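Alr4995 protein (PDB 6LRF) acts as both an arginine dihydrolase and an ornithine cyclodeaminase, probably converting arginine to ornithine and ornithine on to proline. Local coordinates at residues R4-H14 with A52-K61; G129-F138 with I154-E164. All coordinates share one frame; numbering follows the deposited sequence.

In the fold
Starting at the N terminus, the chain lays down strand 6-9, runs through helix 34-49 and returns in parallel with strand 53-56, a beta-alpha-beta unit in which interaction 1 closes a loop of 37 residues. Interaction 2 opens later: strand 132-136, helix 145-152 and strand 155-160 form a second, with a shorter connection of 15 residues between its segments. The contacts follow in series without nesting or crossing, the centres of interaction 1 and interaction 2 about 25 Å apart. Interaction 1 builds a small sheet that strand 267-268 completes on the other side of 6-9. Interaction 2 belongs to a larger sheet, where 155-160 also pairs with strand 280-292.

Interaction 1. Residues R4-H14 with A52-K61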
loop_
_atom_site.group_PDB
_atom_site.type_symbol
_atom_site.label_atom_id
_atom_site.label_comp_id
_atom_site.label_asym_id
_atom_site.label_seq_id
_atom_site.Cartn_x
_atom_site.Cartn_y
_atom_site.Cartn_z
ATOM N N ARG B 4 11.247 -51.680 -42.109
ATOM C CA ARG B 4 12.623 -51.882 -41.638
ATOM C C ARG B 4 13.283 -50.591 -41.125
ATOM O O ARG B 4 14.342 -50.173 -41.622
ATOM C CB ARG B 4 13.486 -52.479 -42.755
ATOM C CG ARG B 4 12.968 -53.807 -43.293
ATOM C CD ARG B 4 14.119 -54.717 -43.741
ATOM N NE ARG B 4 14.899 -54.157 -44.847
ATOM C CZ ARG B 4 16.159 -53.748 -44.745
ATOM N NH1 ARG B 4 16.775 -53.256 -45.811
ATOM N NH2 ARG B 4 16.808 -53.839 -43.584
ATOM N N ILE B 5 12.676 -49.987 -40.111
ATOM C CA ILE B 5 13.137 -48.709 -39.561
ATOM C C ILE B 5 14.413 -48.859 -38.718
ATOM O O ILE B 5 14.531 -49.791 -37.926
ATOM C CB ILE B 5 12.018 -48.055 -38.704
ATOM C CG1 ILE B 5 10.760 -47.845 -39.555
ATOM C CG2 ILE B 5 12.484 -46.733 -38.110
ATOM C CD1 ILE B 5 9.566 -47.318 -38.779
ATOM N N ARG B 6 15.365 -47.943 -38.903
ATOM C CA ARG B 6 16.614 -47.957 -38.139
ATOM C C ARG B 6 16.714 -46.774 -37.173
ATOM O O ARG B 6 16.399 -45.641 -37.533
ATOM C CB ARG B 6 17.828 -47.932 -39.077
ATOM C CG ARG B 6 17.769 -48.923 -40.234
ATOM C CD ARG B 6 19.026 -48.819 -41.104
ATOM N NE ARG B 6 20.221 -49.349 -40.450
ATOM C CZ ARG B 6 20.655 -50.601 -40.591
ATOM N NH1 ARG B 6 19.982 -51.466 -41.354
ATOM N NH2 ARG B 6 21.759 -50.988 -39.959
ATOM N N PHE B 7 17.175 -47.048 -35.958
ATOM C CA PHE B 7 17.494 -46.018 -34.968
ATOM C C PHE B 7 18.958 -46.098 -34.600
ATOM O O PHE B 7 19.525 -47.187 -34.537
ATOM C CB PHE B 7 16.658 -46.172 -33.699
ATOM C CG PHE B 7 15.209 -45.866 -33.890
ATOM C CD1 PHE B 7 14.719 -44.586 -33.643
ATOM C CD2 PHE B 7 14.332 -46.856 -34.318
ATOM C CE1 PHE B 7 13.374 -44.289 -33.822
ATOM C CE2 PHE B 7 12.977 -46.577 -34.498
ATOM C CZ PHE B 7 12.495 -45.285 -34.246
ATOM N N LEU B 8 19.563 -44.944 -34.353
ATOM C CA LEU B 8 20.935 -44.881 -33.878
ATOM C C LEU B 8 20.951 -44.657 -32.375
ATOM O O LEU B 8 20.259 -43.762 -31.887
ATOM C CB LEU B 8 21.672 -43.756 -34.571
ATOM C CG LEU B 8 23.098 -43.532 -34.126
ATOM C CD1 LEU B 8 23.911 -44.758 -34.499
ATOM C CD2 LEU B 8 23.601 -42.299 -34.809
HETATM N N MSE B 9 21.721 -45.463 -31.645
HETATM C CA MSE B 9 21.900 -45.253 -30.206
HETATM C C MSE B 9 23.369 -45.303 -29.826
HETATM O O MSE B 9 24.236 -45.480 -30.672
HETATM C CB MSE B 9 21.123 -46.290 -29.395
HETATM C CG MSE B 9 19.630 -46.220 -29.615
HETATM SE SE MSE B 9 18.568 -47.427 -28.472
HETATM C CE MSE B 9 18.991 -46.672 -26.701
ATOM N N CYS B 10 23.654 -45.122 -28.548
ATOM C CA CYS B 10 25.023 -45.186 -28.085
ATOM C C CYS B 10 25.019 -45.626 -26.635
ATOM O O CYS B 10 24.426 -44.953 -25.776
ATOM C CB CYS B 10 25.725 -43.841 -28.254
ATOM S SG CYS B 10 27.435 -43.818 -27.707
ATOM N N PRO B 11 25.658 -46.775 -26.361
ATOM C CA PRO B 11 25.668 -47.382 -25.027
ATOM C C PRO B 11 26.358 -46.498 -23.982
ATOM O O PRO B 11 27.273 -45.737 -24.306
ATOM C CB PRO B 11 26.429 -48.698 -25.250
ATOM C CG PRO B 11 27.268 -48.452 -26.451
ATOM C CD PRO B 11 26.436 -47.565 -27.331
ATOM N N PRO B 12 25.901 -46.596 -22.722
ATOM C CA PRO B 12 26.359 -45.739 -21.622
ATOM C C PRO B 12 27.707 -46.123 -21.021
ATOM O O PRO B 12 27.874 -45.943 -19.815
ATOM C CB PRO B 12 25.254 -45.914 -20.574
ATOM C CG PRO B 12 24.701 -47.260 -20.841
ATOM C CD PRO B 12 24.764 -47.447 -22.321
ATOM N N ASP B 13 28.644 -46.615 -21.832
ATOM C CA ASP B 13 29.931 -47.120 -21.330
ATOM C C ASP B 13 30.721 -46.066 -20.540
ATOM O O ASP B 13 31.455 -46.405 -19.608
ATOM C CB ASP B 13 30.794 -47.648 -22.488
ATOM C CG ASP B 13 30.297 -48.989 -23.045
ATOM O OD1 ASP B 13 29.157 -49.402 -22.733
ATOM O OD2 ASP B 13 31.054 -49.631 -23.811
ATOM N N HIS B 14 30.567 -44.795 -20.906
ATOM C CA HIS B 14 31.261 -43.707 -20.212
ATOM C C HIS B 14 30.309 -42.566 -19.870
ATOM O O HIS B 14 30.674 -41.392 -19.900
ATOM C CB HIS B 14 32.425 -43.199 -21.058
ATOM C CG HIS B 14 33.320 -44.290 -21.556
ATOM N ND1 HIS B 14 33.609 -44.467 -22.893
ATOM C CD2 HIS B 14 33.976 -45.274 -20.894
ATOM C CE1 HIS B 14 34.412 -45.507 -23.033
ATOM N NE2 HIS B 14 34.647 -46.016 -21.837
ATOM N N ALA B 52 12.312 -52.565 -34.210
ATOM C CA ALA B 52 13.121 -51.887 -35.208
ATOM C C ALA B 52 14.587 -52.315 -35.165
ATOM O O ALA B 52 15.013 -53.035 -34.263
ATOM C CB ALA B 52 13.007 -50.362 -35.024
ATOM N N ILE B 53 15.347 -51.842 -36.150
ATOM C CA ILE B 53 16.783 -52.067 -36.239
ATOM C C ILE B 53 17.518 -50.989 -35.456
ATOM O O ILE B 53 17.165 -49.810 -35.551
ATOM C CB ILE B 53 17.264 -52.045 -37.716
ATOM C CG1 ILE B 53 16.485 -53.058 -38.563
ATOM C CG2 ILE B 53 18.770 -52.273 -37.814
ATOM C CD1 ILE B 53 16.694 -52.880 -40.088
ATOM N N VAL B 54 18.541 -51.362 -34.694
ATOM C CA VAL B 54 19.289 -50.358 -33.942
ATOM C C VAL B 54 20.779 -50.431 -34.238
ATOM O O VAL B 54 21.423 -51.433 -33.956
ATOM C CB VAL B 54 19.071 -50.496 -32.406
ATOM C CG1 VAL B 54 19.919 -49.482 -31.640
ATOM C CG2 VAL B 54 17.593 -50.353 -32.048
ATOM N N ASP B 55 21.319 -49.364 -34.818
ATOM C CA ASP B 55 22.755 -49.214 -34.963
ATOM C C ASP B 55 23.311 -48.524 -33.737
ATOM O O ASP B 55 22.585 -47.830 -33.024
ATOM C CB ASP B 55 23.110 -48.406 -36.210
ATOM C CG ASP B 55 22.723 -49.111 -37.498
ATOM O OD1 ASP B 55 22.763 -50.367 -37.543
ATOM O OD2 ASP B 55 22.382 -48.401 -38.469
ATOM N N LEU B 56 24.604 -48.707 -33.503
ATOM C CA LEU B 56 25.258 -48.124 -32.347
ATOM C C LEU B 56 26.481 -47.332 -32.772
ATOM O O LEU B 56 27.196 -47.751 -33.675
ATOM C CB LEU B 56 25.657 -49.214 -31.350
ATOM C CG LEU B 56 24.553 -50.132 -30.813
ATOM C CD1 LEU B 56 25.171 -51.175 -29.893
ATOM C CD2 LEU B 56 23.482 -49.344 -30.063
ATOM N N VAL B 57 26.693 -46.175 -32.135
ATOM C CA VAL B 57 27.934 -45.407 -32.236
ATOM C C VAL B 57 28.921 -45.997 -31.246
ATOM O O VAL B 57 28.507 -46.479 -30.199
ATOM C CB VAL B 57 27.741 -43.899 -31.880
ATOM C CG1 VAL B 57 29.047 -43.115 -32.071
ATOM C CG2 VAL B 57 26.608 -43.275 -32.676
ATOM N N THR B 58 30.214 -45.949 -31.547
ATOM C CA THR B 58 31.215 -46.393 -30.579
ATOM C C THR B 58 31.431 -45.352 -29.487
ATOM O O THR B 58 31.918 -44.253 -29.767
ATOM C CB THR B 58 32.555 -46.677 -31.249
ATOM O OG1 THR B 58 32.372 -47.665 -32.267
ATOM C CG2 THR B 58 33.546 -47.174 -30.225
ATOM N N PRO B 59 31.074 -45.697 -28.236
ATOM C CA PRO B 59 31.226 -44.762 -27.110
ATOM C C PRO B 59 32.667 -44.306 -26.939
ATOM O O PRO B 59 33.594 -45.029 -27.286
ATOM C CB PRO B 59 30.752 -45.576 -25.896
ATOM C CG PRO B 59 30.767 -47.005 -26.343
ATOM C CD PRO B 59 30.506 -46.987 -27.813
ATOM N N GLN B 60 32.846 -43.096 -26.430
ATOM C CA GLN B 60 34.173 -42.526 -26.279
ATOM C C GLN B 60 34.342 -41.967 -24.866
ATOM O O GLN B 60 33.454 -41.277 -24.353
ATOM C CB GLN B 60 34.406 -41.432 -27.323
ATOM C CG GLN B 60 34.175 -41.883 -28.770
ATOM C CD GLN B 60 35.266 -42.804 -29.285
ATOM O OE1 GLN B 60 36.435 -42.661 -28.921
ATOM N NE2 GLN B 60 34.894 -43.749 -30.145
ATOM N N LYS B 61 35.469 -42.283 -24.232
ATOM C CA LYS B 61 35.784 -41.731 -22.919
ATOM C C LYS B 61 35.870 -40.214 -23.016
ATOM O O LYS B 61 36.499 -39.683 -23.939
ATOM C CB LYS B 61 37.105 -42.293 -22.379
ATOM C CG LYS B 61 37.032 -43.671 -21.711
ATOM C CD LYS B 61 37.796 -43.662 -20.369
ATOM C CE LYS B 61 38.350 -45.035 -19.946
ATOM N NZ LYS B 61 37.558 -46.208 -20.411
#
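R6 grips D55 of the adjacent strand side-on. Its NE reaches D55 OD2 at 3.1 Å, in the guanidinium plane, while NH2 takes the syn lone pair of OD1 at 2.7 Å; the planes of the two groups are turned 39° apart. The arginine gets there by bending at its third torsion (chi3 71°), and this also lays one guanidinium face over I53 CG2, so a methyl group backs the salt bridge.

Beneath these side chains the backbones pair as parallel strands, with bonds such as F7 N to I53 O at 2.8 Å, and the CA-H groups of R6 and V54 give further contacts to carbonyl oxygens. R6, I53, L8 and D55 share one face. L8 holds CG anti to its backbone N (chi1 177°), which brings CD1 to 3.6 Å from V57 CG2. On the other face A52 CB meets the F7 ring at its edge, and the CG of M9, a selenomethionine, lies 3.9 Å from V54 CG1.

Past the strands the contact continues through prolines. P11 and P59 cross at about a right angle with their CG atoms 3.8 Å apart, and at the far end K61 CG sits over one face of the H14 ring, 3.4 Å from its centroid, a CH-pi contact; D13 CB covers the opposite face.

The crossover connecting the two strands is helix 34-49, whose W41 and L44 pack on M9 and whose Y45 packs on V54, a beta-alpha-beta unit consistent with the alpha/beta propeller of the GME family. W100 of helix 93-103 covers L8 and D55 on the face they share, and strand 267-268 runs along the other side of strand 6-9, antiparallel to it.

Interaction 2. Residues G129-F138 with I154-E164; sequences GRWLWAGYGF and IEVLSLRLIDE
Backbone bonds join two parallel strands, from L132 N to E155 O at 2.8 Å through to L161 N with Y136 O; a water between R130 O and E155 N prolongs the pairing.

Aromatic contacts come next. L157 CD1 sits in the corner between two touching indoles, over a face of each, 3.8 Å from the W131 five-membered ring centroid and 3.9 Å from the W133 six-membered one. Y136 places CG between its backbone N and carbonyl carbon (chi1 71°), swinging the ring to R160: R160 CB lies 3.5 Å from Y136 CZ, and R160 CG makes a CH-pi contact. Replacing Y136 by an alanine would probably strip R160 of its ring and G311 O of its hydroxyl partner.

On the face of Y136, A134 CB meets V156 CG1 at 3.8 Å beneath helix 145-152; on the other, W133 CE3 packs on L159 CD1.

Among polar groups, H145 of the connecting helix bonds S158 OG and the G135 carbonyl, while E155 reaches R199 by a salt bridge and Y282 by a hydrogen bond. Carbon and ring contacts thus line both faces of the strand pair, and polar ones hold its helix or, with E155 and Y136, reach outside the unit.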
loop_
_atom_site.group_PDB
_atom_site.type_symbol
_atom_site.label_atom_id
_atom_site.label_comp_id
_atom_site.label_asym_id
_atom_site.label_seq_id
_atom_site.Cartn_x
_atom_site.Cartn_y
_atom_site.Cartn_z
ATOM N N GLY B 129 5.631 -36.401 -42.941
ATOM C CA GLY B 129 6.714 -35.793 -43.700
ATOM C C GLY B 129 6.398 -34.504 -44.444
ATOM O O GLY B 129 7.072 -34.179 -45.435
ATOM N N ARG B 130 5.396 -33.758 -43.976
ATOM C CA ARG B 130 4.928 -32.573 -44.709
ATOM C C ARG B 130 5.818 -31.346 -44.491
ATOM O O ARG B 130 6.004 -30.526 -45.399
ATOM C CB ARG B 130 3.481 -32.259 -44.312
ATOM C CG ARG B 130 2.484 -33.376 -44.704
ATOM C CD ARG B 130 1.123 -33.163 -44.054
ATOM N NE ARG B 130 1.198 -33.263 -42.599
ATOM C CZ ARG B 130 0.286 -32.763 -41.771
ATOM N NH1 ARG B 130 -0.771 -32.128 -42.265
ATOM N NH2 ARG B 130 0.429 -32.891 -40.453
ATOM N N TRP B 131 6.358 -31.224 -43.283
ATOM C CA TRP B 131 7.230 -30.102 -42.946
ATOM C C TRP B 131 8.137 -30.478 -41.788
ATOM O O TRP B 131 7.988 -31.554 -41.187
ATOM C CB TRP B 131 6.412 -28.854 -42.582
ATOM C CG TRP B 131 5.345 -29.131 -41.560
ATOM C CD1 TRP B 131 5.523 -29.420 -40.227
ATOM C CD2 TRP B 131 3.933 -29.163 -41.791
ATOM N NE1 TRP B 131 4.300 -29.635 -39.623
ATOM C CE2 TRP B 131 3.312 -29.478 -40.561
ATOM C CE3 TRP B 131 3.133 -28.952 -42.920
ATOM C CZ2 TRP B 131 1.930 -29.582 -40.431
ATOM C CZ3 TRP B 131 1.766 -29.064 -42.791
ATOM C CH2 TRP B 131 1.176 -29.372 -41.555
ATOM N N LEU B 132 9.074 -29.585 -41.486
ATOM C CA LEU B 132 9.975 -29.728 -40.349
ATOM C C LEU B 132 9.686 -28.661 -39.283
ATOM O O LEU B 132 9.663 -27.461 -39.582
ATOM C CB LEU B 132 11.435 -29.610 -40.803
ATOM C CG LEU B 132 12.459 -29.611 -39.672
ATOM C CD1 LEU B 132 12.504 -30.979 -39.033
ATOM C CD2 LEU B 132 13.840 -29.192 -40.177
ATOM N N TRP B 133 9.477 -29.105 -38.050
ATOM C CA TRP B 133 9.378 -28.216 -36.905
ATOM C C TRP B 133 10.770 -27.951 -36.350
ATOM O O TRP B 133 11.435 -28.890 -35.947
ATOM C CB TRP B 133 8.519 -28.837 -35.804
ATOM C CG TRP B 133 7.076 -29.205 -36.164
ATOM C CD1 TRP B 133 6.588 -30.456 -36.447
ATOM C CD2 TRP B 133 5.946 -28.325 -36.181
ATOM N NE1 TRP B 133 5.229 -30.399 -36.672
ATOM C CE2 TRP B 133 4.809 -29.103 -36.509
ATOM C CE3 TRP B 133 5.785 -26.946 -35.964
ATOM C CZ2 TRP B 133 3.532 -28.551 -36.628
ATOM C CZ3 TRP B 133 4.514 -26.402 -36.076
ATOM C CH2 TRP B 133 3.405 -27.203 -36.410
ATOM N N ALA B 134 11.210 -26.696 -36.296
ATOM C CA ALA B 134 12.524 -26.390 -35.721
ATOM C C ALA B 134 12.424 -25.475 -34.516
ATOM O O ALA B 134 11.810 -24.413 -34.594
ATOM C CB ALA B 134 13.430 -25.746 -36.757
ATOM N N GLY B 135 13.092 -25.848 -33.431
ATOM C CA GLY B 135 13.108 -25.030 -32.223
ATOM C C GLY B 135 14.227 -24.002 -32.191
ATOM O O GLY B 135 15.233 -24.134 -32.895
ATOM N N TYR B 136 14.032 -22.940 -31.416
ATOM C CA TYR B 136 15.117 -22.014 -31.111
ATOM C C TYR B 136 14.787 -21.413 -29.764
ATOM O O TYR B 136 13.669 -21.569 -29.286
ATOM C CB TYR B 136 15.298 -20.929 -32.191
ATOM C CG TYR B 136 14.204 -19.879 -32.263
ATOM C CD1 TYR B 136 12.977 -20.167 -32.837
ATOM C CD2 TYR B 136 14.406 -18.599 -31.752
ATOM C CE1 TYR B 136 11.970 -19.211 -32.901
ATOM C CE2 TYR B 136 13.409 -17.629 -31.812
ATOM C CZ TYR B 136 12.190 -17.937 -32.388
ATOM O OH TYR B 136 11.185 -16.980 -32.456
ATOM N N GLY B 137 15.760 -20.764 -29.143
ATOM C CA GLY B 137 15.534 -20.115 -27.869
ATOM C C GLY B 137 16.645 -20.361 -26.864
ATOM O O GLY B 137 16.899 -19.509 -26.024
ATOM N N PHE B 138 17.300 -21.518 -26.940
ATOM C CA PHE B 138 18.343 -21.877 -25.978
ATOM C C PHE B 138 19.573 -22.498 -26.623
ATOM O O PHE B 138 20.705 -22.125 -26.321
ATOM C CB PHE B 138 17.787 -22.853 -24.931
ATOM C CG PHE B 138 16.744 -22.247 -24.041
ATOM C CD1 PHE B 138 17.107 -21.354 -23.039
ATOM C CD2 PHE B 138 15.399 -22.560 -24.202
ATOM C CE1 PHE B 138 16.148 -20.790 -22.216
ATOM C CE2 PHE B 138 14.443 -21.987 -23.383
ATOM C CZ PHE B 138 14.827 -21.105 -22.386
ATOM N N ILE B 154 12.903 -28.746 -47.623
ATOM C CA ILE B 154 11.666 -28.934 -46.876
ATOM C C ILE B 154 11.173 -27.627 -46.255
ATOM O O ILE B 154 11.969 -26.723 -46.016
ATOM C CB ILE B 154 11.851 -30.001 -45.775
ATOM C CG1 ILE B 154 10.497 -30.433 -45.221
ATOM C CG2 ILE B 154 12.779 -29.504 -44.674
ATOM C CD1 ILE B 154 10.497 -31.787 -44.584
ATOM N N GLU B 155 9.859 -27.522 -46.031
ATOM C CA GLU B 155 9.271 -26.381 -45.322
ATOM C C GLU B 155 9.609 -26.434 -43.834
ATOM O O GLU B 155 9.306 -27.418 -43.166
ATOM C CB GLU B 155 7.747 -26.345 -45.490
ATOM C CG GLU B 155 7.073 -25.198 -44.729
ATOM C CD GLU B 155 5.550 -25.228 -44.828
ATOM O OE1 GLU B 155 4.946 -26.270 -44.504
ATOM O OE2 GLU B 155 4.960 -24.208 -45.230
ATOM N N VAL B 156 10.232 -25.373 -43.321
ATOM C CA VAL B 156 10.649 -25.333 -41.916
ATOM C C VAL B 156 9.787 -24.360 -41.121
ATOM O O VAL B 156 9.679 -23.195 -41.472
ATOM C CB VAL B 156 12.135 -24.934 -41.778
ATOM C CG1 VAL B 156 12.517 -24.715 -40.307
ATOM C CG2 VAL B 156 13.019 -26.009 -42.397
ATOM N N LEU B 157 9.172 -24.860 -40.056
ATOM C CA LEU B 157 8.337 -24.056 -39.171
ATOM C C LEU B 157 9.052 -23.764 -37.862
ATOM O O LEU B 157 9.357 -24.690 -37.115
ATOM C CB LEU B 157 7.024 -24.786 -38.887
ATOM C CG LEU B 157 6.176 -25.155 -40.099
ATOM C CD1 LEU B 157 4.874 -25.781 -39.640
ATOM C CD2 LEU B 157 5.918 -23.921 -40.948
ATOM N N SER B 158 9.314 -22.489 -37.571
ATOM C CA SER B 158 10.112 -22.139 -36.391
ATOM C C SER B 158 9.260 -21.998 -35.139
ATOM O O SER B 158 8.236 -21.306 -35.159
ATOM C CB SER B 158 10.882 -20.837 -36.635
ATOM O OG SER B 158 11.682 -20.937 -37.806
ATOM N N LEU B 159 9.688 -22.637 -34.052
ATOM C CA LEU B 159 9.003 -22.541 -32.756
ATOM C C LEU B 159 9.955 -21.997 -31.707
ATOM O O LEU B 159 11.110 -22.452 -31.620
ATOM C CB LEU B 159 8.474 -23.907 -32.291
ATOM C CG LEU B 159 7.498 -24.647 -33.201
ATOM C CD1 LEU B 159 7.180 -26.025 -32.605
ATOM C CD2 LEU B 159 6.208 -23.861 -33.412
ATOM N N ARG B 160 9.488 -21.039 -30.900
ATOM C CA ARG B 160 10.346 -20.494 -29.853
ATOM C C ARG B 160 10.111 -21.164 -28.505
ATOM O O ARG B 160 8.979 -21.240 -28.017
ATOM C CB ARG B 160 10.158 -18.987 -29.698
ATOM C CG ARG B 160 11.128 -18.419 -28.678
ATOM C CD ARG B 160 10.772 -17.017 -28.256
ATOM N NE ARG B 160 11.781 -16.523 -27.335
ATOM C CZ ARG B 160 11.714 -15.349 -26.724
ATOM N NH1 ARG B 160 10.674 -14.556 -26.939
ATOM N NH2 ARG B 160 12.687 -14.976 -25.906
ATOM N N LEU B 161 11.205 -21.638 -27.914
ATOM C CA LEU B 161 11.204 -22.241 -26.594
ATOM C C LEU B 161 11.454 -21.166 -25.554
ATOM O O LEU B 161 12.397 -20.395 -25.709
ATOM C CB LEU B 161 12.292 -23.319 -26.494
ATOM C CG LEU B 161 12.197 -24.511 -27.449
ATOM C CD1 LEU B 161 13.536 -25.245 -27.528
ATOM C CD2 LEU B 161 11.082 -25.450 -27.003
ATOM N N ILE B 162 10.650 -21.147 -24.485
ATOM C CA ILE B 162 10.720 -20.078 -23.472
ATOM C C ILE B 162 10.907 -20.575 -22.046
ATOM O O ILE B 162 11.069 -19.776 -21.133
ATOM C CB ILE B 162 9.450 -19.216 -23.485
ATOM C CG1 ILE B 162 8.229 -20.102 -23.228
ATOM C CG2 ILE B 162 9.313 -18.492 -24.811
ATOM C CD1 ILE B 162 6.941 -19.346 -23.114
ATOM N N ASP B 163 10.870 -21.890 -21.858
ATOM C CA ASP B 163 11.051 -22.505 -20.544
ATOM C C ASP B 163 12.370 -23.286 -20.514
ATOM O O ASP B 163 12.524 -24.297 -21.208
ATOM C CB ASP B 163 9.866 -23.427 -20.225
ATOM C CG ASP B 163 9.860 -23.909 -18.771
ATOM O OD1 ASP B 163 10.946 -24.154 -18.198
ATOM O OD2 ASP B 163 8.755 -24.056 -18.198
ATOM N N GLU B 164 13.309 -22.829 -19.693
ATOM C CA GLU B 164 14.653 -23.386 -19.679
ATOM C C GLU B 164 14.702 -24.880 -19.317
ATOM O O GLU B 164 15.668 -25.566 -19.645
ATOM C CB GLU B 164 15.524 -22.583 -18.719
ATOM C CG GLU B 164 17.000 -22.881 -18.844
ATOM C CD GLU B 164 17.801 -22.367 -17.659
ATOM O OE1 GLU B 164 17.181 -21.918 -16.661
ATOM O OE2 GLU B 164 19.052 -22.415 -17.729
HETATM O O HOH W 1 7.663 -29.175 -47.468
#